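Local structure of sucrose 6(F)-phosphate phosphorylase (Thermoanaerobacterium thermosaccharolyticum DSM 571, 6S9V) at residues A[43-51]-A[438-446]; A[447-455]-A[466-475]. The protein is a sugar phosphorylase of the alpha-amylase family, an enzyme built round a TIM barrel that carries a smaller C-terminal beta domain. All blocks are in the same frame, centred on the assembly; numbering follows the deposited sequence.

Contact 1. Residues A[43-51]-A[438-446]; sequences KYFSDVFGG and LKLIRFRNE
Val48 packs against helix 432-446 with both of its methyl branches, filling the tight part of the contact. Val48 CG1, anti to the backbone N (chi1 172°), meets Ile441 CG2 at 3.5 Å and also reaches Leu438 CD2, while CG2 lies across the aliphatic start of Arg442. Leu438 extends the apolar patch: Leu438 CD2 also touches Phe45 CE1 at 3.8 Å, so one methyl of Leu438 touches both Phe45 and Val48. Val48 CG1 also lies over the centre of one face of the Phe49 ring. Beside the apolar part, Asn445 straps the loop backbone to the helix. Asn445 ND2 gives one hydrogen bond to Asp47 O (3.2 Å) and a weak, more bent one to Val48 O (2.8 Å); Asp47 O lies close to the plane of the Asn445 amide. Two consecutive carbonyls thus share one amide nitrogen, and Asn445 OD1 accepts from the backbone N of Val21, which fixes the rotation of the amide.

The solvent side is polar and looser. Arg442, its chain bent at chi2 and chi3, brings Arg442 NH1 to Asp47 OD2 in a nearly straight salt bridge of 2.9 Å. The carboxylate offers its syn lone pair at the edge of the guanidinium, yet the two planes stand 68° apart and a single pair of atoms makes the bond. Glu446 OE2 lies 4.1 Å from the same Asp47 OD2, and a water placed to donate to both oxygens, though very close to Glu446 OE2, may ease the repulsion.

The loop leads from helix 34-44 to barrel strand 51-54, so the contact sets a helix-to-strand connection of the TIM barrel against helix 432-446; Leu396 of helix 393-396 touches Phe45, Phe49, Leu438 and Ile441, and Phe383 of helix 372-384 touches Ile441.

Contact 2. Residues A[447-455]-A[466-475]; sequences YEAFNGEFF and LTWKKDDKRC
Trp468 is sandwiched between two phenylalanines of the segment 447-455. Phe454 CB stands 3.6 Å from the centroid of the six-membered ring of Trp468, almost on its normal, a CH-pi contact, and Phe454 CD1 continues over the same face to Trp468 CE2 at 3.4 Å. Phe450 CD1 comes over the opposite face near Trp468 CD1. Both phenyl planes are oblique to the indole, and Gly452 O meets its edge. Phe454 reaches the indole because its CG is anti to the backbone N (chi1 174°); the far end of its ring meets Leu466 CD2. Cys475 SG sits over a face of Phe450, 4.0 Å from the ring centroid, and the Ala449 methyl touches both Cys475 SG and the backbone of Trp468.

Phe454 and Trp468 face each other across a beta hairpin, strands 453-456 and 463-470, at the edge of the antiparallel sheet that follows the barrel, as in other members of the alpha-amylase family. Glu453 with Lys469 and Phe455 with Thr467 are hydrogen-bonded pairs; Phe454 with Trp468 is the non-hydrogen-bonded pair between them. On the face that carries Glu453 and Thr467, the Phe455 ring meets the poorly ordered chain of Lys469. A type II' turn from Lys470 to Lys473 then brings in the third strand, 473-480. There Tyr447 OH accepts a hydrogen bond from Arg474 N (3.0 Å) and is also bonded to Ile491 O, so the phenol ties the residue after helix 432-446 to strands 473-480 and 485-491.

Further out, Trp468 NE1 is hydrogen-bonded to Phe384 O, which helps fix the rotation of the indole. The Phe384 ring meets Phe450 edge-to-face, and Pro386 touches both Phe454 and Trp468.

Overall arrangement
From the N terminus, the chain runs through barrel strand 22-25 and helix 34-44 into the loop of contact 1, whose partner comes 387 residues later; the long loop it closes holds barrel strands 51-54 to 388-392. Contact 2 opens directly afterwards and closes a short loop, 11 residues apart at the nearest ends. The two are therefore in series, neither nested nor crossed, with centres about 18 Å apart. Helix 432-446 links them: one side meets the barrel loop 43-51, while Phe443 and Arg444 pack on Phe450, and Phe443 also on Cys475. Together they tie the outside of the barrel, through this helix, to the C-terminal antiparallel sheet.

Contact 1. Residues A[43-51]-A[438-446]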
loop_
_atom_site.group_PDB
_atom_site.type_symbol
_atom_site.label_atom_id
_atom_site.label_comp_id
_atom_site.label_asym_id
_atom_site.label_seq_id
_atom_site.Cartn_x
_atom_site.Cartn_y
_atom_site.Cartn_z
ATOM N N LYS A 43 6.925 15.841 17.907
ATOM C CA LYS A 43 6.330 15.964 19.229
ATOM C C LYS A 43 6.100 14.596 19.863
ATOM O O LYS A 43 6.386 14.405 21.053
ATOM C CB LYS A 43 5.015 16.735 19.130
ATOM C CG LYS A 43 4.375 17.076 20.457
ATOM C CD LYS A 43 3.189 18.016 20.252
ATOM C CE LYS A 43 2.427 18.265 21.546
ATOM N NZ LYS A 43 3.288 18.798 22.643
ATOM N N TYR A 44 5.613 13.622 19.081
ATOM C CA TYR A 44 5.142 12.364 19.643
ATOM C C TYR A 44 5.853 11.102 19.165
ATOM O O TYR A 44 5.774 10.082 19.862
ATOM C CB TYR A 44 3.648 12.153 19.319
ATOM C CG TYR A 44 2.713 13.266 19.694
ATOM C CD1 TYR A 44 2.420 13.544 21.021
ATOM C CD2 TYR A 44 2.073 14.009 18.712
ATOM C CE1 TYR A 44 1.544 14.562 21.357
ATOM C CE2 TYR A 44 1.196 15.019 19.040
ATOM C CZ TYR A 44 0.930 15.288 20.358
ATOM O OH TYR A 44 0.049 16.306 20.668
ATOM N N PHE A 45 6.527 11.120 18.008
ATOM C CA PHE A 45 6.822 9.858 17.338
ATOM C C PHE A 45 8.261 9.716 16.865
ATOM O O PHE A 45 8.535 8.872 15.997
ATOM C CB PHE A 45 5.894 9.681 16.124
ATOM C CG PHE A 45 4.429 9.838 16.435
ATOM C CD1 PHE A 45 3.841 9.118 17.449
ATOM C CD2 PHE A 45 3.634 10.681 15.673
ATOM C CE1 PHE A 45 2.491 9.258 17.734
ATOM C CE2 PHE A 45 2.283 10.821 15.945
ATOM C CZ PHE A 45 1.708 10.101 16.970
ATOM N N SER A 46 9.195 10.477 17.430
ATOM C CA SER A 46 10.549 10.491 16.886
ATOM C C SER A 46 11.175 9.096 16.878
ATOM O O SER A 46 11.868 8.733 15.920
ATOM C CB SER A 46 11.418 11.486 17.652
ATOM O OG SER A 46 11.122 12.795 17.208
ATOM N N ASP A 47 10.993 8.318 17.948
ATOM C CA ASP A 47 11.532 6.960 17.989
ATOM C C ASP A 47 10.430 5.923 17.816
ATOM O O ASP A 47 10.657 4.726 18.031
ATOM C CB ASP A 47 12.319 6.717 19.277
ATOM C CG ASP A 47 11.463 6.824 20.524
ATOM O OD1 ASP A 47 10.393 7.465 20.472
ATOM O OD2 ASP A 47 11.861 6.249 21.549
ATOM N N VAL A 48 9.257 6.356 17.380
ATOM C CA VAL A 48 8.152 5.451 17.118
ATOM C C VAL A 48 8.241 4.939 15.686
ATOM O O VAL A 48 7.848 3.801 15.410
ATOM C CB VAL A 48 6.817 6.169 17.389
ATOM C CG1 VAL A 48 5.630 5.319 16.926
ATOM C CG2 VAL A 48 6.702 6.507 18.884
ATOM N N PHE A 49 8.768 5.749 14.766
ATOM C CA PHE A 49 8.852 5.354 13.367
ATOM C C PHE A 49 10.282 5.486 12.861
ATOM O O PHE A 49 10.983 6.451 13.182
ATOM C CB PHE A 49 7.917 6.181 12.498
ATOM C CG PHE A 49 6.486 6.058 12.898
ATOM C CD1 PHE A 49 5.836 4.843 12.799
ATOM C CD2 PHE A 49 5.795 7.146 13.386
ATOM C CE1 PHE A 49 4.519 4.715 13.185
ATOM C CE2 PHE A 49 4.478 7.022 13.761
ATOM C CZ PHE A 49 3.845 5.811 13.664
ATOM N N GLY A 50 10.707 4.496 12.083
ATOM C CA GLY A 50 11.980 4.561 11.390
ATOM C C GLY A 50 11.831 5.052 9.966
ATOM O O GLY A 50 12.825 5.381 9.305
ATOM N N GLY A 51 10.593 5.081 9.472
ATOM C CA GLY A 51 10.322 5.530 8.119
ATOM C C GLY A 51 8.887 5.996 7.992
ATOM O O GLY A 51 8.045 5.699 8.841
ATOM N N LEU A 438 1.637 2.645 21.171
ATOM C CA LEU A 438 2.925 3.317 21.058
ATOM C C LEU A 438 4.003 2.570 21.836
ATOM O O LEU A 438 5.148 2.465 21.378
ATOM C CB LEU A 438 2.802 4.765 21.541
ATOM C CG LEU A 438 1.912 5.669 20.670
ATOM C CD1 LEU A 438 1.822 7.071 21.242
ATOM C CD2 LEU A 438 2.425 5.727 19.238
ATOM N N LYS A 439 3.659 2.045 23.019
ATOM C CA LYS A 439 4.618 1.264 23.796
ATOM C C LYS A 439 5.016 -0.009 23.053
ATOM O O LYS A 439 6.200 -0.388 23.028
ATOM C CB LYS A 439 4.028 0.932 25.171
ATOM C CG LYS A 439 5.019 0.276 26.116
ATOM C CD LYS A 439 4.443 0.082 27.513
ATOM C CE LYS A 439 5.411 -0.695 28.398
ATOM N NZ LYS A 439 4.864 -0.915 29.773
ATOM N N LEU A 440 4.037 -0.681 22.445
ATOM C CA LEU A 440 4.323 -1.876 21.663
ATOM C C LEU A 440 5.207 -1.546 20.470
ATOM O O LEU A 440 6.150 -2.286 20.164
ATOM C CB LEU A 440 3.021 -2.520 21.183
ATOM C CG LEU A 440 3.157 -3.758 20.293
ATOM C CD1 LEU A 440 3.812 -4.902 21.070
ATOM C CD2 LEU A 440 1.809 -4.175 19.733
ATOM N N ILE A 441 4.912 -0.444 19.774
ATOM C CA ILE A 441 5.734 -0.047 18.634
ATOM C C ILE A 441 7.176 0.166 19.072
ATOM O O ILE A 441 8.121 -0.333 18.441
ATOM C CB ILE A 441 5.155 1.212 17.964
ATOM C CG1 ILE A 441 3.871 0.872 17.207
ATOM C CG2 ILE A 441 6.178 1.814 17.030
ATOM C CD1 ILE A 441 3.085 2.100 16.751
ATOM N N ARG A 442 7.372 0.928 20.149
ATOM C CA ARG A 442 8.733 1.199 20.595
ATOM C C ARG A 442 9.439 -0.075 21.042
ATOM O O ARG A 442 10.652 -0.216 20.831
ATOM C CB ARG A 442 8.744 2.259 21.697
ATOM C CG ARG A 442 8.329 3.633 21.164
ATOM C CD ARG A 442 9.036 4.755 21.909
ATOM N NE ARG A 442 8.457 5.040 23.204
ATOM C CZ ARG A 442 9.037 5.777 24.146
ATOM N NH1 ARG A 442 10.241 6.320 23.957
ATOM N NH2 ARG A 442 8.397 5.969 25.287
ATOM N N PHE A 443 8.713 -1.017 21.647
ATOM C CA PHE A 443 9.324 -2.307 21.938
ATOM C C PHE A 443 9.801 -2.986 20.658
ATOM O O PHE A 443 10.921 -3.513 20.602
ATOM C CB PHE A 443 8.358 -3.228 22.679
ATOM C CG PHE A 443 8.984 -4.542 23.073
ATOM C CD1 PHE A 443 9.765 -4.634 24.214
ATOM C CD2 PHE A 443 8.821 -5.668 22.284
ATOM C CE1 PHE A 443 10.372 -5.841 24.576
ATOM C CE2 PHE A 443 9.409 -6.879 22.644
ATOM C CZ PHE A 443 10.182 -6.960 23.790
ATOM N N ARG A 444 8.969 -2.964 19.611
ATOM C CA ARG A 444 9.344 -3.567 18.333
ATOM C C ARG A 444 10.533 -2.853 17.688
ATOM O O ARG A 444 11.293 -3.473 16.928
ATOM C CB ARG A 444 8.126 -3.567 17.405
ATOM C CG ARG A 444 8.370 -4.065 16.001
ATOM C CD ARG A 444 8.926 -5.477 15.955
ATOM N NE ARG A 444 9.040 -5.929 14.569
ATOM C CZ ARG A 444 9.966 -5.496 13.717
ATOM N NH1 ARG A 444 10.865 -4.610 14.114
ATOM N NH2 ARG A 444 9.989 -5.943 12.467
ATOM N N ASN A 445 10.706 -1.556 17.959
ATOM C CA ASN A 445 11.854 -0.827 17.429
ATOM C C ASN A 445 13.105 -1.000 18.274
ATOM O O ASN A 445 14.219 -0.878 17.751
ATOM C CB ASN A 445 11.557 0.668 17.329
ATOM C CG ASN A 445 10.559 0.984 16.250
ATOM O OD1 ASN A 445 10.334 0.175 15.346
ATOM N ND2 ASN A 445 9.947 2.169 16.331
ATOM N N GLU A 446 12.954 -1.245 19.574
ATOM C CA GLU A 446 14.088 -1.217 20.485
ATOM C C GLU A 446 14.656 -2.597 20.775
ATOM O O GLU A 446 15.873 -2.736 20.936
ATOM C CB GLU A 446 13.696 -0.577 21.827
ATOM C CG GLU A 446 13.350 0.908 21.782
ATOM C CD GLU A 446 12.695 1.394 23.076
ATOM O OE1 GLU A 446 12.379 0.544 23.933
ATOM O OE2 GLU A 446 12.504 2.621 23.243
HETATM O O HOH W 1 13.555 4.186 21.645
#

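Contact 2. Residues A[447-455]-A[466-475]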
loop_
_atom_site.group_PDB
_atom_site.type_symbol
_atom_site.label_atom_id
_atom_site.label_comp_id
_atom_site.label_asym_id
_atom_site.label_seq_id
_atom_site.Cartn_x
_atom_site.Cartn_y
_atom_site.Cartn_z
ATOM N N TYR A 447 13.823 -3.630 20.847
ATOM C CA TYR A 447 14.312 -4.914 21.324
ATOM C C TYR A 447 15.054 -5.649 20.216
ATOM O O TYR A 447 14.516 -5.870 19.129
ATOM C CB TYR A 447 13.176 -5.765 21.875
ATOM C CG TYR A 447 13.728 -6.858 22.762
ATOM C CD1 TYR A 447 14.325 -6.553 23.981
ATOM C CD2 TYR A 447 13.707 -8.181 22.358
ATOM C CE1 TYR A 447 14.861 -7.548 24.786
ATOM C CE2 TYR A 447 14.232 -9.176 23.153
ATOM C CZ TYR A 447 14.806 -8.858 24.359
ATOM O OH TYR A 447 15.336 -9.860 25.129
ATOM N N GLU A 448 16.281 -6.062 20.514
ATOM C CA GLU A 448 17.207 -6.504 19.478
ATOM C C GLU A 448 16.843 -7.856 18.873
ATOM O O GLU A 448 17.307 -8.164 17.766
ATOM C CB GLU A 448 18.618 -6.545 20.070
ATOM C CG GLU A 448 19.121 -5.189 20.590
ATOM C CD GLU A 448 18.665 -4.838 22.019
ATOM O OE1 GLU A 448 17.693 -5.442 22.540
ATOM O OE2 GLU A 448 19.298 -3.942 22.628
ATOM N N ALA A 449 16.019 -8.659 19.551
ATOM C CA ALA A 449 15.728 -10.006 19.070
ATOM C C ALA A 449 15.017 -9.999 17.722
ATOM O O ALA A 449 15.135 -10.965 16.955
ATOM C CB ALA A 449 14.885 -10.764 20.099
ATOM N N PHE A 450 14.253 -8.947 17.420
ATOM C CA PHE A 450 13.535 -8.907 16.149
ATOM C C PHE A 450 14.481 -8.884 14.959
ATOM O O PHE A 450 14.051 -9.139 13.832
ATOM C CB PHE A 450 12.618 -7.684 16.093
ATOM C CG PHE A 450 11.480 -7.750 17.059
ATOM C CD1 PHE A 450 10.417 -8.617 16.844
ATOM C CD2 PHE A 450 11.465 -6.943 18.183
ATOM C CE1 PHE A 450 9.363 -8.677 17.736
ATOM C CE2 PHE A 450 10.403 -6.998 19.076
ATOM C CZ PHE A 450 9.360 -7.870 18.855
ATOM N N ASN A 451 15.759 -8.592 15.185
ATOM C CA ASN A 451 16.748 -8.622 14.124
ATOM C C ASN A 451 17.485 -9.950 14.052
ATOM O O ASN A 451 18.556 -10.017 13.441
ATOM C CB ASN A 451 17.726 -7.462 14.308
ATOM C CG ASN A 451 17.053 -6.123 14.111
ATOM O OD1 ASN A 451 16.298 -5.945 13.162
ATOM N ND2 ASN A 451 17.293 -5.189 15.018
ATOM N N GLY A 452 16.930 -10.998 14.656
ATOM C CA GLY A 452 17.548 -12.306 14.680
ATOM C C GLY A 452 16.715 -13.404 14.056
ATOM O O GLY A 452 16.120 -13.221 12.988
ATOM N N GLU A 453 16.619 -14.530 14.749
ATOM C CA GLU A 453 15.970 -15.721 14.224
ATOM C C GLU A 453 14.532 -15.811 14.717
ATOM O O GLU A 453 14.240 -15.520 15.877
ATOM C CB GLU A 453 16.740 -16.976 14.643
ATOM C CG GLU A 453 18.153 -17.068 14.054
ATOM C CD GLU A 453 18.955 -18.254 14.575
ATOM O OE1 GLU A 453 18.558 -18.828 15.607
ATOM O OE2 GLU A 453 19.993 -18.613 13.960
ATOM N N PHE A 454 13.643 -16.230 13.821
ATOM C CA PHE A 454 12.211 -16.326 14.081
ATOM C C PHE A 454 11.810 -17.787 14.229
ATOM O O PHE A 454 12.209 -18.629 13.419
ATOM C CB PHE A 454 11.431 -15.676 12.938
ATOM C CG PHE A 454 9.932 -15.832 13.032
ATOM C CD1 PHE A 454 9.220 -15.269 14.067
ATOM C CD2 PHE A 454 9.239 -16.525 12.046
ATOM C CE1 PHE A 454 7.840 -15.403 14.130
ATOM C CE2 PHE A 454 7.861 -16.659 12.100
ATOM C CZ PHE A 454 7.162 -16.094 13.142
ATOM N N PHE A 455 11.018 -18.080 15.262
ATOM C CA PHE A 455 10.540 -19.431 15.537
ATOM C C PHE A 455 9.035 -19.410 15.797
ATOM O O PHE A 455 8.558 -18.646 16.640
ATOM C CB PHE A 455 11.280 -20.037 16.736
ATOM C CG PHE A 455 12.769 -20.137 16.531
ATOM C CD1 PHE A 455 13.313 -21.169 15.790
ATOM C CD2 PHE A 455 13.617 -19.181 17.063
ATOM C CE1 PHE A 455 14.682 -21.252 15.591
ATOM C CE2 PHE A 455 14.981 -19.259 16.872
ATOM C CZ PHE A 455 15.513 -20.293 16.131
ATOM N N LEU A 466 4.919 -17.030 19.300
ATOM C CA LEU A 466 5.960 -16.701 18.335
ATOM C C LEU A 466 7.168 -16.128 19.063
ATOM O O LEU A 466 7.019 -15.322 19.986
ATOM C CB LEU A 466 5.442 -15.701 17.304
ATOM C CG LEU A 466 4.165 -16.106 16.561
ATOM C CD1 LEU A 466 3.662 -14.939 15.713
ATOM C CD2 LEU A 466 4.381 -17.354 15.701
ATOM N N THR A 467 8.368 -16.515 18.623
ATOM C CA THR A 467 9.592 -16.154 19.320
ATOM C C THR A 467 10.640 -15.626 18.352
ATOM O O THR A 467 10.819 -16.169 17.258
ATOM C CB THR A 467 10.169 -17.367 20.077
ATOM O OG1 THR A 467 9.307 -17.727 21.165
ATOM C CG2 THR A 467 11.573 -17.070 20.601
ATOM N N TRP A 468 11.331 -14.569 18.777
ATOM C CA TRP A 468 12.517 -14.047 18.107
ATOM C C TRP A 468 13.711 -14.199 19.043
ATOM O O TRP A 468 13.596 -13.986 20.256
ATOM C CB TRP A 468 12.330 -12.578 17.707
ATOM C CG TRP A 468 11.379 -12.394 16.568
ATOM C CD1 TRP A 468 10.014 -12.293 16.641
ATOM C CD2 TRP A 468 11.715 -12.296 15.180
ATOM N NE1 TRP A 468 9.483 -12.127 15.388
ATOM C CE2 TRP A 468 10.505 -12.127 14.469
ATOM C CE3 TRP A 468 12.917 -12.329 14.470
ATOM C CZ2 TRP A 468 10.464 -12.010 13.085
ATOM C CZ3 TRP A 468 12.875 -12.204 13.086
ATOM C CH2 TRP A 468 11.661 -12.047 12.410
ATOM N N LYS A 469 14.864 -14.553 18.476
ATOM C CA LYS A 469 16.072 -14.749 19.268
ATOM C C LYS A 469 17.262 -14.086 18.595
ATOM O O LYS A 469 17.479 -14.276 17.393
ATOM C CB LYS A 469 16.367 -16.247 19.441
ATOM C CG LYS A 469 15.396 -16.982 20.345
ATOM C CD LYS A 469 15.644 -18.488 20.358
ATOM C CE LYS A 469 16.975 -18.851 20.995
ATOM N NZ LYS A 469 16.885 -18.781 22.479
ATOM N N LYS A 470 18.038 -13.324 19.372
ATOM C CA LYS A 470 19.328 -12.816 18.912
ATOM C C LYS A 470 20.284 -12.741 20.092
ATOM O O LYS A 470 20.047 -11.986 21.039
ATOM C CB LYS A 470 19.203 -11.444 18.239
ATOM C CG LYS A 470 20.554 -10.895 17.773
ATOM C CD LYS A 470 20.454 -9.538 17.095
ATOM C CE LYS A 470 21.844 -9.080 16.637
ATOM N NZ LYS A 470 21.817 -7.815 15.835
ATOM N N ASP A 471 21.367 -13.505 20.027
ATOM C CA ASP A 471 22.409 -13.465 21.059
ATOM C C ASP A 471 21.740 -13.845 22.377
ATOM O O ASP A 471 21.042 -14.870 22.427
ATOM C CB ASP A 471 23.083 -12.098 21.039
ATOM C CG ASP A 471 23.752 -11.794 19.716
ATOM O OD1 ASP A 471 24.210 -12.746 19.049
ATOM O OD2 ASP A 471 23.830 -10.605 19.345
ATOM N N ASP A 472 21.911 -13.070 23.441
ATOM C CA ASP A 472 21.263 -13.343 24.714
ATOM C C ASP A 472 19.878 -12.724 24.795
ATOM O O ASP A 472 19.216 -12.852 25.830
ATOM C CB ASP A 472 22.132 -12.826 25.867
ATOM C CG ASP A 472 22.437 -11.344 25.751
ATOM O OD1 ASP A 472 22.351 -10.797 24.632
ATOM O OD2 ASP A 472 22.775 -10.723 26.780
ATOM N N LYS A 473 19.424 -12.064 23.733
ATOM C CA LYS A 473 18.107 -11.451 23.716
ATOM C C LYS A 473 17.102 -12.422 23.108
ATOM O O LYS A 473 17.395 -13.110 22.126
ATOM C CB LYS A 473 18.123 -10.152 22.908
ATOM C CG LYS A 473 19.248 -9.179 23.264
ATOM C CD LYS A 473 19.161 -8.652 24.687
ATOM C CE LYS A 473 20.133 -7.491 24.892
ATOM N NZ LYS A 473 20.232 -7.061 26.315
ATOM N N ARG A 474 15.909 -12.461 23.686
ATOM C CA ARG A 474 14.850 -13.307 23.166
ATOM C C ARG A 474 13.538 -12.702 23.635
ATOM O O ARG A 474 13.441 -12.266 24.784
ATOM C CB ARG A 474 14.995 -14.749 23.651
ATOM C CG ARG A 474 13.888 -15.676 23.205
ATOM C CD ARG A 474 14.048 -17.046 23.835
ATOM N NE ARG A 474 13.916 -16.988 25.287
ATOM C CZ ARG A 474 12.748 -17.004 25.924
ATOM N NH1 ARG A 474 11.617 -17.079 25.237
ATOM N NH2 ARG A 474 12.711 -16.945 27.248
ATOM N N CYS A 475 12.550 -12.663 22.751
ATOM C CA CYS A 475 11.209 -12.230 23.126
ATOM C C CYS A 475 10.185 -13.192 22.546
ATOM O O CYS A 475 10.268 -13.564 21.371
ATOM C CB CYS A 475 10.920 -10.792 22.666
ATOM S SG CYS A 475 11.112 -10.422 20.914
#